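Local coordinates for putative alpha/beta hydrolase fold protein (Candidatus Nitrososphaera gargensis, PDB 5A62) that probably hydrolyses carboxylic esters, as a member of the alpha/beta hydrolase fold family, at residues S105-A110 / T197-V202; I119-G124 / R226-T231; Q204-S209 / E233-M238. All blocks are in the same frame, centred on the assembly; numbering follows the deposited sequence. Where two conformers were deposited one is given.

Contact 1. Residues S105-A110 / T197-V202; sequences SSMYAA and TIPGNV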
loop_
_atom_site.group_PDB
_atom_site.type_symbol
_atom_site.label_atom_id
_atom_site.label_comp_id
_atom_site.label_asym_id
_atom_site.label_seq_id
_atom_site.Cartn_x
_atom_site.Cartn_y
_atom_site.Cartn_z
ATOM N N SER A 105 16.956 5.510 -0.242
ATOM C CA SER A 105 18.343 5.622 0.200
ATOM C C SER A 105 18.434 5.542 1.694
ATOM O O SER A 105 19.377 4.916 2.221
ATOM C CB SER A 105 19.026 6.877 -0.312
ATOM O OG SER A 105 18.601 8.087 0.294
ATOM N N SER A 106 17.481 6.175 2.401
ATOM C CA SER A 106 17.530 6.173 3.836
ATOM C C SER A 106 17.284 4.793 4.441
ATOM O O SER A 106 17.978 4.360 5.372
ATOM C CB SER A 106 16.592 7.258 4.358
ATOM O OG SER A 106 15.232 6.883 4.246
ATOM N N MET A 107 16.359 4.031 3.880
ATOM C CA MET A 107 16.098 2.705 4.363
ATOM C C MET A 107 17.213 1.743 4.023
ATOM O O MET A 107 17.567 0.866 4.803
ATOM C CB MET A 107 14.780 2.163 3.733
ATOM C CG MET A 107 13.547 2.875 4.274
ATOM S SD MET A 107 12.005 2.267 3.573
ATOM C CE MET A 107 11.972 0.658 4.221
ATOM N N TYR A 108 17.866 1.897 2.886
ATOM C CA TYR A 108 18.960 1.081 2.528
ATOM C C TYR A 108 20.127 1.315 3.491
ATOM O O TYR A 108 20.687 0.359 3.976
ATOM C CB TYR A 108 19.366 1.289 1.030
ATOM C CG TYR A 108 20.432 0.345 0.586
ATOM C CD1 TYR A 108 20.136 -0.918 0.099
ATOM C CD2 TYR A 108 21.754 0.669 0.714
ATOM C CE1 TYR A 108 21.167 -1.773 -0.249
ATOM C CE2 TYR A 108 22.754 -0.167 0.293
ATOM C CZ TYR A 108 22.427 -1.390 -0.146
ATOM O OH TYR A 108 23.460 -2.256 -0.542
ATOM N N ALA A 109 20.446 2.570 3.728
ATOM C CA ALA A 109 21.506 2.913 4.697
ATOM C C ALA A 109 21.216 2.366 6.059
ATOM O O ALA A 109 22.127 1.812 6.746
ATOM C CB ALA A 109 21.692 4.399 4.762
ATOM N N ALA A 110 19.959 2.416 6.479
ATOM C CA ALA A 110 19.592 1.941 7.795
ATOM C C ALA A 110 19.788 0.458 7.890
ATOM O O ALA A 110 20.261 -0.072 8.923
ATOM C CB ALA A 110 18.193 2.303 8.104
ATOM N N THR A 197 3.577 2.465 3.213
ATOM C CA THR A 197 4.261 1.338 3.850
ATOM C C THR A 197 5.616 1.716 4.377
ATOM O O THR A 197 6.354 0.825 4.861
ATOM C CB THR A 197 4.394 0.128 2.905
ATOM O OG1 THR A 197 5.373 0.432 1.908
ATOM C CG2 THR A 197 3.108 -0.163 2.243
ATOM N N ILE A 198 5.971 3.008 4.369
ATOM C CA ILE A 198 7.275 3.438 4.949
ATOM C C ILE A 198 7.208 3.175 6.470
ATOM O O ILE A 198 6.212 3.603 7.081
ATOM C CB ILE A 198 7.467 4.906 4.732
ATOM C CG1 ILE A 198 7.572 5.240 3.236
ATOM C CG2 ILE A 198 8.676 5.399 5.482
ATOM C CD1 ILE A 198 7.410 6.732 2.980
ATOM N N PRO A 199 8.179 2.531 7.040
ATOM C CA PRO A 199 8.136 2.254 8.503
ATOM C C PRO A 199 8.316 3.536 9.266
ATOM O O PRO A 199 8.987 4.470 8.814
ATOM C CB PRO A 199 9.261 1.296 8.745
ATOM C CG PRO A 199 9.684 0.804 7.443
ATOM C CD PRO A 199 9.253 1.819 6.393
ATOM N N GLY A 200 7.784 3.568 10.488
ATOM C CA GLY A 200 7.911 4.781 11.315
ATOM C C GLY A 200 9.257 4.949 11.991
ATOM O O GLY A 200 9.447 5.974 12.621
ATOM N N ASN A 201 10.131 3.978 11.909
ATOM C CA ASN A 201 11.434 4.039 12.607
ATOM C C ASN A 201 12.651 4.219 11.694
ATOM O O ASN A 201 13.768 3.889 12.078
ATOM C CB ASN A 201 11.618 2.790 13.452
ATOM C CG ASN A 201 11.893 1.531 12.633
ATOM O OD1 ASN A 201 11.686 1.452 11.415
ATOM N ND2 ASN A 201 12.404 0.522 13.321
ATOM N N VAL A 202 12.476 4.697 10.446
ATOM C CA VAL A 202 13.603 4.848 9.572
ATOM C C VAL A 202 14.541 5.935 10.098
ATOM O O VAL A 202 15.745 5.834 9.897
ATOM C CB VAL A 202 13.215 5.096 8.097
ATOM C CG1 VAL A 202 14.421 5.132 7.182
ATOM C CG2 VAL A 202 12.264 4.042 7.609
#

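Contact 2. Residues I119-G124 / R226-T231; sequences IIMING and RLIKET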
loop_
_atom_site.group_PDB
_atom_site.type_symbol
_atom_site.label_atom_id
_atom_site.label_comp_id
_atom_site.label_asym_id
_atom_site.label_seq_id
_atom_site.Cartn_x
_atom_site.Cartn_y
_atom_site.Cartn_z
ATOM N N ILE A 119 24.435 9.212 2.091
ATOM C CA ILE A 119 23.255 9.410 1.261
ATOM C C ILE A 119 23.009 10.904 1.104
ATOM O O ILE A 119 23.261 11.698 1.990
ATOM C CB ILE A 119 22.022 8.733 1.767
ATOM C CG1 ILE A 119 21.463 9.298 3.045
ATOM C CG2 ILE A 119 22.263 7.257 1.877
ATOM C CD1 ILE A 119 20.150 8.647 3.472
ATOM N N ILE A 120 22.463 11.243 -0.083
ATOM C CA ILE A 120 22.125 12.611 -0.472
ATOM C C ILE A 120 20.702 12.562 -0.917
ATOM O O ILE A 120 20.428 12.032 -2.005
ATOM C CB ILE A 120 23.046 13.192 -1.530
ATOM C CG1 ILE A 120 24.481 13.127 -1.030
ATOM C CG2 ILE A 120 22.608 14.655 -1.808
ATOM C CD1 ILE A 120 25.509 13.515 -2.074
ATOM N N MET A 121 19.797 13.110 -0.143
ATOM C CA MET A 121 18.354 13.062 -0.411
ATOM C C MET A 121 17.914 14.391 -0.993
ATOM O O MET A 121 18.119 15.431 -0.340
ATOM C CB MET A 121 17.582 12.822 0.866
ATOM C CG MET A 121 17.919 11.509 1.550
ATOM S SD MET A 121 17.060 11.259 3.095
ATOM C CE MET A 121 17.899 12.452 4.154
ATOM N N ILE A 122 17.367 14.415 -2.184
ATOM C CA ILE A 122 16.931 15.617 -2.866
ATOM C C ILE A 122 15.406 15.584 -2.789
ATOM O O ILE A 122 14.761 14.708 -3.357
ATOM C CB ILE A 122 17.385 15.671 -4.288
ATOM C CG1 ILE A 122 18.916 15.511 -4.389
ATOM C CG2 ILE A 122 16.848 16.966 -4.936
ATOM C CD1 ILE A 122 19.450 15.453 -5.788
ATOM N N ASN A 123 14.780 16.516 -2.037
ATOM C CA ASN A 123 13.365 16.498 -1.719
ATOM C C ASN A 123 12.908 15.110 -1.348
ATOM O O ASN A 123 11.910 14.623 -1.876
ATOM C CB ASN A 123 12.548 17.039 -2.928
ATOM C CG ASN A 123 12.790 18.514 -3.185
ATOM O OD1 ASN A 123 13.077 19.284 -2.249
ATOM N ND2 ASN A 123 12.673 18.892 -4.454
ATOM N N GLY A 124 13.586 14.556 -0.396
ATOM C CA GLY A 124 13.270 13.295 0.205
ATOM C C GLY A 124 13.579 13.291 1.667
ATOM O O GLY A 124 14.218 14.216 2.175
ATOM N N ARG A 226 8.974 20.412 5.514
ATOM C CA ARG A 226 8.501 20.095 6.845
ATOM C C ARG A 226 9.170 18.784 7.336
ATOM O O ARG A 226 9.685 18.677 8.469
ATOM C CB ARG A 226 7.000 19.968 6.875
ATOM C CG ARG A 226 6.488 19.843 8.311
ATOM C CD ARG A 226 5.023 19.401 8.374
ATOM N NE ARG A 226 4.935 17.959 8.174
ATOM C CZ ARG A 226 4.305 17.312 7.178
ATOM N NH1 ARG A 226 3.724 17.908 6.193
ATOM N NH2 ARG A 226 4.287 15.991 7.261
ATOM N N LEU A 227 9.162 17.739 6.506
ATOM C CA LEU A 227 9.754 16.490 6.904
ATOM C C LEU A 227 11.246 16.566 7.123
ATOM O O LEU A 227 11.718 15.923 8.050
ATOM C CB LEU A 227 9.376 15.421 5.884
ATOM C CG LEU A 227 7.916 15.040 5.752
ATOM C CD1 LEU A 227 7.721 14.067 4.602
ATOM C CD2 LEU A 227 7.335 14.471 6.999
ATOM N N ILE A 228 11.971 17.292 6.301
ATOM C CA ILE A 228 13.397 17.365 6.478
ATOM C C ILE A 228 13.756 18.193 7.640
ATOM O O ILE A 228 14.721 17.886 8.341
ATOM C CB ILE A 228 14.104 17.738 5.165
ATOM C CG1 ILE A 228 15.504 17.074 5.160
ATOM C CG2 ILE A 228 14.050 19.208 4.874
ATOM C CD1 ILE A 228 15.500 15.596 5.075
ATOM N N LYS A 229 12.997 19.223 7.953
ATOM C CA LYS A 229 13.220 19.989 9.171
ATOM C C LYS A 229 12.999 19.153 10.403
ATOM O O LYS A 229 13.773 19.162 11.387
ATOM C CB LYS A 229 12.373 21.250 9.154
ATOM C CG LYS A 229 13.041 22.282 8.260
ATOM C CD LYS A 229 12.355 23.642 8.268
ATOM C CE LYS A 229 11.407 23.794 7.086
ATOM N NZ LYS A 229 10.548 25.018 7.150
ATOM N N GLU A 230 11.971 18.286 10.368
ATOM C CA GLU A 230 11.742 17.367 11.447
ATOM C C GLU A 230 12.900 16.376 11.538
ATOM O O GLU A 230 13.374 16.019 12.625
ATOM C CB GLU A 230 10.388 16.632 11.276
ATOM C CG GLU A 230 9.165 17.530 11.372
ATOM C CD GLU A 230 7.822 16.902 10.934
ATOM O OE1 GLU A 230 7.778 15.686 10.637
ATOM O OE2 GLU A 230 6.796 17.655 10.898
ATOM N N THR A 231 13.393 15.922 10.405
ATOM C CA THR A 231 14.492 14.990 10.362
ATOM C C THR A 231 15.758 15.607 10.941
ATOM O O THR A 231 16.433 14.919 11.732
ATOM C CB THR A 231 14.754 14.537 8.921
ATOM O OG1 THR A 231 13.565 13.867 8.424
ATOM C CG2 THR A 231 15.876 13.516 8.863
#

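Contact 3. Residues Q204-S209 / E233-M238; sequences QGLRAS and EEIPEM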
loop_
_atom_site.group_PDB
_atom_site.type_symbol
_atom_site.label_atom_id
_atom_site.label_comp_id
_atom_site.label_asym_id
_atom_site.label_seq_id
_atom_site.Cartn_x
_atom_site.Cartn_y
_atom_site.Cartn_z
ATOM N N GLN A 204 15.322 6.632 13.121
ATOM C CA GLN A 204 16.178 6.006 14.119
ATOM C C GLN A 204 17.201 5.119 13.454
ATOM O O GLN A 204 18.400 5.131 13.806
ATOM C CB GLN A 204 15.318 5.191 15.111
ATOM C CG GLN A 204 16.158 4.515 16.209
ATOM C CD GLN A 204 15.301 3.860 17.286
ATOM O OE1 GLN A 204 14.520 2.950 16.970
ATOM N NE2 GLN A 204 15.426 4.336 18.573
ATOM N N GLY A 205 16.811 4.305 12.504
ATOM C CA GLY A 205 17.765 3.474 11.826
ATOM C C GLY A 205 18.815 4.181 11.039
ATOM O O GLY A 205 19.978 3.754 10.949
ATOM N N LEU A 206 18.416 5.241 10.386
ATOM C CA LEU A 206 19.383 6.060 9.651
ATOM C C LEU A 206 20.373 6.741 10.618
ATOM O O LEU A 206 21.555 6.761 10.338
ATOM C CB LEU A 206 18.633 7.122 8.808
ATOM C CG LEU A 206 19.480 8.007 7.964
ATOM C CD1 LEU A 206 20.324 7.221 7.004
ATOM C CD2 LEU A 206 18.648 9.030 7.255
ATOM N N ARG A 207 19.870 7.289 11.718
ATOM C CA ARG A 207 20.768 7.860 12.746
ATOM C C ARG A 207 21.685 6.764 13.226
ATOM O O ARG A 207 22.887 7.019 13.337
ATOM C CB ARG A 207 19.901 8.402 13.837
ATOM C CG ARG A 207 20.777 8.912 15.013
ATOM C CD ARG A 207 19.886 9.711 16.002
ATOM N NE ARG A 207 18.873 8.880 16.588
ATOM C CZ ARG A 207 17.571 9.084 16.588
ATOM N NH1 ARG A 207 17.029 10.161 16.024
ATOM N NH2 ARG A 207 16.801 8.181 17.126
ATOM N N ALA A 208 21.183 5.577 13.440
ATOM C CA ALA A 208 22.024 4.438 13.951
ATOM C C ALA A 208 23.133 4.039 13.023
ATOM O O ALA A 208 24.193 3.589 13.422
ATOM C CB ALA A 208 21.197 3.212 14.255
ATOM N N SER A 209 22.929 4.172 11.711
ATOM C CA SER A 209 23.857 3.680 10.718
ATOM C C SER A 209 25.204 4.337 10.769
ATOM O O SER A 209 26.159 3.721 10.335
ATOM C CB SER A 209 23.222 3.840 9.295
ATOM O OG SER A 209 23.244 5.184 8.875
ATOM N N GLU A 233 15.938 17.853 13.211
ATOM C CA GLU A 233 15.788 17.904 14.667
ATOM C C GLU A 233 16.269 16.632 15.299
ATOM O O GLU A 233 16.877 16.678 16.378
ATOM C CB GLU A 233 14.364 18.263 15.131
ATOM C CG GLU A 233 14.040 19.731 14.895
ATOM C CD GLU A 233 14.962 20.680 15.681
ATOM O OE1 GLU A 233 15.133 20.472 16.919
ATOM O OE2 GLU A 233 15.553 21.601 15.058
ATOM N N GLU A 234 16.036 15.491 14.621
ATOM C CA GLU A 234 16.277 14.153 15.132
ATOM C C GLU A 234 17.632 13.586 14.746
ATOM O O GLU A 234 18.159 12.714 15.437
ATOM C CB GLU A 234 15.226 13.189 14.620
ATOM C CG GLU A 234 13.819 13.465 15.184
ATOM C CD GLU A 234 12.744 12.786 14.308
ATOM O OE1 GLU A 234 12.650 11.519 14.339
ATOM O OE2 GLU A 234 12.000 13.499 13.555
ATOM N N ILE A 235 18.194 14.127 13.696
ATOM C CA ILE A 235 19.518 13.708 13.188
ATOM C C ILE A 235 20.345 14.984 13.042
ATOM O O ILE A 235 20.541 15.505 11.933
ATOM C CB ILE A 235 19.447 12.960 11.849
ATOM C CG1 ILE A 235 18.413 11.838 11.886
ATOM C CG2 ILE A 235 20.818 12.409 11.494
ATOM C CD1 ILE A 235 18.333 11.035 10.600
ATOM N N PRO A 236 20.824 15.510 14.193
ATOM C CA PRO A 236 21.515 16.802 14.115
ATOM C C PRO A 236 22.802 16.777 13.363
ATOM O O PRO A 236 23.241 17.806 12.798
ATOM C CB PRO A 236 21.704 17.160 15.571
ATOM C CG PRO A 236 21.671 15.870 16.298
ATOM C CD PRO A 236 20.597 15.072 15.580
ATOM N N GLU A 237 23.386 15.599 13.172
ATOM C CA GLU A 237 24.602 15.510 12.371
ATOM C C GLU A 237 24.334 15.574 10.858
ATOM O O GLU A 237 25.277 15.660 10.067
ATOM C CB GLU A 237 25.427 14.251 12.773
ATOM C CG GLU A 237 25.852 14.415 14.238
ATOM C CD GLU A 237 26.939 13.490 14.747
ATOM O OE1 GLU A 237 26.610 12.361 15.163
ATOM O OE2 GLU A 237 28.131 13.908 14.768
ATOM N N MET A 238 23.075 15.541 10.381
ATOM C CA MET A 238 22.732 15.680 8.957
ATOM C C MET A 238 23.151 17.047 8.457
ATOM O O MET A 238 23.072 18.033 9.201
ATOM C CB MET A 238 21.194 15.447 8.699
ATOM C CG MET A 238 20.674 15.672 7.258
ATOM S SD MET A 238 18.929 15.266 6.827
ATOM C CE MET A 238 18.211 16.581 7.755
HETATM O O HOH W 1 14.223 10.287 16.176
#

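Contact 1. Residues S105-A110 / T197-V202
The hydroxyl of Ser106, in one of two deposited conformers, is held by the carbonyl oxygen of Ile103 one turn earlier in the helix, while its flank is left to carbon: OG lies 3.5 Å from CG1 of Val202. The helix, 100-111, leads out of a GxSxG sequence consistent with the nucleophile elbow of the alpha/beta hydrolase fold. The facing segment, 197-202, links helix 185-194 to helix 202-209, so the contact is a worked example of a core helix receiving an irregular connection through mainly apolar side-chain packing. No hydrogen bond crosses between the two.

Met107 and Val202 carry most of it. With chi1 at -70° the CG of Met107 sits beside the backbone N, where it meets both methyls of Val202 (CG to CG2 3.8 Å); the two side chains cross at about a right angle. Further out, the bend at chi3 (67°) brings the methyl of Met107 to the proline: CE is 3.7 Å from CD of Pro199, and the sulfur SD is 4.0 Å from the same CD. Met107 also packs on Met74 and Ile78 of helix 74-87, so apolar groups meet it from that helix too.

Pro199 opens a type I turn that ends at Val202, and this chain reversal offers both residues to the one methionine. The turn also faces the dimer partner: Gly200 N donates to Glu131 of the second subunit, whose side chain packs on Pro199. Pro126 lies against both Ser106 and Val202, with CG1 of Val202 directed toward the serine by its position anti to the backbone N.

Contact 2. Residues I119-G124 / R226-T231
Gly124 and Ile228 bring the backbones closest, their CA atoms 7.5 Å apart, where the chain leaves strand 116-122 and passes helix 222-234. The helix joins two parallel strands, 212-218 and 239-243, as a beta-alpha-beta crossover of the alpha/beta hydrolase sheet, and it reaches past its own strand to the preceding one. The interface is small and buried, and shows how a single side chain can span that step.

Ile228 does so with its terminal methyl. CD1 lies 3.5 Å from the carbonyl oxygen of Gly124 and 4.1 Å from CE of Met121, so one methyl meets both a backbone oxygen and a thioether end. Its chi1 of -149° stands some thirty degrees from a staggered value, consistent with mild strain at this buried position, where the side chain also rests on Ala215 and Val217 of strand 212-218. Met121 comes obliquely from the strand; its chain runs straight through chi2 and bends at chi3 to present CE to the isoleucine.

On the helix, the carbonyl oxygen of Leu227 is gripped twice by Thr231. The backbone N of Thr231 reaches this oxygen at 2.9 Å and its hydroxyl OG1 at 2.8 Å, from opposite faces of the carbonyl plane, with OG1 standing 36° out of that plane.

Contact 3. Residues Q204-S209 / E233-M238
Leu206 begins the contact on the buried side of helix 202-209, laying CD2 at 3.9 Å from CD1 of Ile235, with the two side chains crossing at about a right angle. In this alpha/beta hydrolase fold the partner is the end of helix 222-234: Ile235 is the first residue to leave helical geometry, and it starts a type I turn that closes at Met238, before strand 239-243. The junction illustrates how the exit of one helix can be held by its neighbour through an apolar inner half and a polar outer one. Leu206 also touches Val213 and Ile119 of two sheet strands, which continues the apolar half into the core.

Next comes Arg207, on the outer side. Its CG is anti to the backbone N (chi1 175°), and the bend at chi3 brings the edge of the guanidinium to the end of helix 222-234. There NH1 donates to the carbonyl oxygen of Glu234 at 2.9 Å, the N-H...O angle being 148° and the donor standing 44° out of the carbonyl plane. The same NH1 donates to a water at 2.8 Å, which in turn donates a hydrogen bond to OE1 of Glu234 at 2.7 Å. The charges are therefore bridged, not joined, since NH1 and OE1 of these two residues stay 4.9 Å apart. A positive group beside the helix C-terminus would probably be favoured by the helix dipole.

Two residues on, Ser209 OG donates to the carbonyl oxygen of Leu206 at 2.7 Å, and the backbone N of Ser209 reaches that same oxygen at 3.2 Å.

Overall arrangement
The three contacts form a compact cluster on one face of the central sheet, their centres 11 to 12 Å apart. Along the chain, contact 1 closes before contact 3 opens, while contact 2 crosses both, so segments distant in sequence are interleaved. Contacts 2 and 3 share helix 222-234, and contact 1 touches contact 2 where helix 100-111 packs on the following strand 116-122. Ile119 is a meeting point, its CD1 touching Ser105, Ser106 and Leu206; Met238 likewise meets Met121 and Ile228. Together they join three helices and the chain entering helix 202-209 into one packed layer that includes the helix leading out of the probable nucleophile elbow.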